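Long-range contact in hypothetical protein SA0798 (Staphylococcus aureus subsp. aureus N315, PDB 1XG8), which is of unknown function but belongs to the DUF1462 family, whose place in the thioredoxin clan is consistent with a thioredoxin-like fold: residues 79-84 and 93-98. Residues are numbered along the deposited sequence; the frame is centred on the assembly and turned at random.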
loop_
_atom_site.group_PDB
_atom_site.type_symbol
_atom_site.label_atom_id
_atom_site.label_comp_id
_atom_site.label_asym_id
_atom_site.label_seq_id
_atom_site.Cartn_x
_atom_site.Cartn_y
_atom_site.Cartn_z
ATOM N N PHE A 79 -6.829 0.293 -9.180
ATOM C CA PHE A 79 -5.634 0.477 -9.994
ATOM C C PHE A 79 -4.440 0.065 -9.155
ATOM O O PHE A 79 -4.574 -0.294 -7.985
ATOM C CB PHE A 79 -5.449 1.951 -10.383
ATOM C CG PHE A 79 -6.632 2.558 -11.091
ATOM C CD1 PHE A 79 -6.737 3.941 -11.220
ATOM C CD2 PHE A 79 -7.643 1.762 -11.620
ATOM C CE1 PHE A 79 -7.830 4.522 -11.864
ATOM C CE2 PHE A 79 -8.741 2.333 -12.265
ATOM C CZ PHE A 79 -8.832 3.713 -12.386
ATOM N N TYR A 80 -3.261 0.114 -9.760
ATOM C CA TYR A 80 -2.042 -0.199 -9.033
ATOM C C TYR A 80 -0.999 0.827 -9.486
ATOM O O TYR A 80 -1.081 1.363 -10.593
ATOM C CB TYR A 80 -1.593 -1.640 -9.307
ATOM C CG TYR A 80 -1.137 -1.881 -10.720
ATOM C CD1 TYR A 80 0.157 -1.541 -11.126
ATOM C CD2 TYR A 80 -2.003 -2.429 -11.661
ATOM C CE1 TYR A 80 0.574 -1.741 -12.430
ATOM C CE2 TYR A 80 -1.595 -2.630 -12.972
ATOM C CZ TYR A 80 -0.305 -2.284 -13.346
ATOM O OH TYR A 80 0.089 -2.487 -14.642
ATOM N N PRO A 81 -0.008 1.123 -8.631
ATOM C CA PRO A 81 0.175 0.548 -7.291
ATOM C C PRO A 81 -1.027 0.631 -6.359
ATOM O O PRO A 81 -1.763 1.609 -6.367
ATOM C CB PRO A 81 1.365 1.332 -6.739
ATOM C CG PRO A 81 1.228 2.671 -7.421
ATOM C CD PRO A 81 0.920 2.249 -8.842
ATOM N N LEU A 82 -1.223 -0.423 -5.573
ATOM C CA LEU A 82 -2.288 -0.458 -4.581
ATOM C C LEU A 82 -1.576 -0.628 -3.245
ATOM O O LEU A 82 -0.721 -1.504 -3.097
ATOM C CB LEU A 82 -3.241 -1.635 -4.815
ATOM C CG LEU A 82 -4.281 -1.901 -3.711
ATOM C CD1 LEU A 82 -5.334 -0.809 -3.680
ATOM C CD2 LEU A 82 -4.947 -3.242 -3.968
ATOM N N ILE A 83 -1.906 0.229 -2.287
ATOM C CA ILE A 83 -1.298 0.157 -0.972
ATOM C C ILE A 83 -2.313 -0.318 0.052
ATOM O O ILE A 83 -3.450 0.152 0.065
ATOM C CB ILE A 83 -0.781 1.544 -0.501
ATOM C CG1 ILE A 83 0.241 2.096 -1.496
ATOM C CG2 ILE A 83 -0.156 1.419 0.882
ATOM C CD1 ILE A 83 1.023 3.297 -1.001
ATOM N N THR A 84 -1.915 -1.272 0.889
ATOM C CA THR A 84 -2.793 -1.742 1.958
ATOM C C THR A 84 -1.952 -1.859 3.216
ATOM O O THR A 84 -0.760 -2.154 3.145
ATOM C CB THR A 84 -3.444 -3.132 1.684
ATOM O OG1 THR A 84 -2.428 -4.128 1.593
ATOM C CG2 THR A 84 -4.274 -3.110 0.411
ATOM N N GLY A 93 -3.391 3.446 -7.451
ATOM C CA GLY A 93 -3.153 4.243 -8.645
ATOM C C GLY A 93 -2.436 5.547 -8.379
ATOM O O GLY A 93 -1.248 5.552 -8.066
ATOM N N TYR A 94 -3.145 6.657 -8.538
ATOM C CA TYR A 94 -2.565 7.956 -8.260
ATOM C C TYR A 94 -2.587 8.017 -6.728
ATOM O O TYR A 94 -3.642 7.861 -6.108
ATOM C CB TYR A 94 -3.429 9.059 -8.883
ATOM C CG TYR A 94 -3.290 9.168 -10.388
ATOM C CD1 TYR A 94 -2.069 9.509 -10.960
ATOM C CD2 TYR A 94 -4.369 8.915 -11.240
ATOM C CE1 TYR A 94 -1.914 9.594 -12.341
ATOM C CE2 TYR A 94 -4.227 9.000 -12.633
ATOM C CZ TYR A 94 -2.989 9.340 -13.172
ATOM O OH TYR A 94 -2.803 9.428 -14.541
ATOM N N ILE A 95 -1.430 8.227 -6.110
ATOM C CA ILE A 95 -1.366 8.232 -4.658
ATOM C C ILE A 95 -0.758 9.493 -4.059
ATOM O O ILE A 95 0.326 9.914 -4.451
ATOM C CB ILE A 95 -0.566 6.999 -4.166
ATOM C CG1 ILE A 95 -1.292 5.723 -4.593
ATOM C CG2 ILE A 95 -0.384 7.037 -2.653
ATOM C CD1 ILE A 95 -0.437 4.499 -4.529
ATOM N N GLN A 96 -1.473 10.088 -3.108
ATOM C CA GLN A 96 -1.002 11.287 -2.429
ATOM C C GLN A 96 -0.453 10.930 -1.063
ATOM O O GLN A 96 -0.951 10.025 -0.395
ATOM C CB GLN A 96 -2.126 12.304 -2.250
ATOM C CG GLN A 96 -2.452 13.120 -3.483
ATOM C CD GLN A 96 -3.471 14.206 -3.190
ATOM O OE1 GLN A 96 -3.329 14.952 -2.225
ATOM N NE2 GLN A 96 -4.498 14.302 -4.023
ATOM N N THR A 97 0.574 11.663 -0.660
ATOM C CA THR A 97 1.235 11.477 0.617
ATOM C C THR A 97 0.254 11.624 1.779
ATOM O O THR A 97 0.338 10.889 2.757
ATOM C CB THR A 97 2.340 12.513 0.782
ATOM O OG1 THR A 97 3.048 12.640 -0.455
ATOM C CG2 THR A 97 3.306 12.089 1.864
ATOM N N LYS A 98 -0.663 12.582 1.665
ATOM C CA LYS A 98 -1.661 12.828 2.699
ATOM C C LYS A 98 -2.567 11.625 2.917
ATOM O O LYS A 98 -3.005 11.381 4.039
ATOM C CB LYS A 98 -2.512 14.044 2.344
ATOM C CG LYS A 98 -1.770 15.363 2.473
ATOM C CD LYS A 98 -1.303 15.610 3.909
ATOM C CE LYS A 98 -0.409 16.844 4.001
ATOM N NZ LYS A 98 -1.090 18.062 3.492
#
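Pro81 and Gly93 join their backbones where the hairpin of strands 82-85 and 88-92 opens: Gly93 N donates to Pro81 O at 2.7 Å, with an N-H...O angle of 156°. The donor is tilted 19° from the carbonyl plane. The peptide bond before Pro81 is cis, and a cis-proline leading into the third strand of a 2-1-3-4 sheet is a hallmark of the thioredoxin fold. Here the chain leaves the second hairpin strand through Gly93, beside that proline, and runs on to helix 97-110, for which Gln96 is the N-cap.

The two backbones come nearest, CA to CA, at Tyr80 and Gly93, 4.6 Å apart. Phe79 packs against the same glycine, its CB 3.7 Å from Gly93 CA; that CA sits at the edge of the phenyl ring, near its plane, so the ring is not stacked over the glycine. The backbone of Gly93, with its positive phi, passes close alongside Phe79 CB. Asp92, one residue earlier, makes a second link by accepting a hydrogen bond from Phe79 N on its carboxylate OD2.

Beyond the glycine, Ile95 points back toward the strand. Its CG1 stands anti to the carbonyl carbon (chi1 -62°), and the extended branch brings CD1 against both Pro81 and Ile83. Ile31 of helix 28-42 also packs on Pro81, and Leu35 of the same helix on Ile83, so the hydrophobic layer continues onto that helix. At the tip of Ile95, CD1 lies 3.8 Å from Pro81 CG and 3.9 Å from Ile83 CG1, while Pro81 O, the acceptor for Gly93, is 3.7 Å from that same methyl.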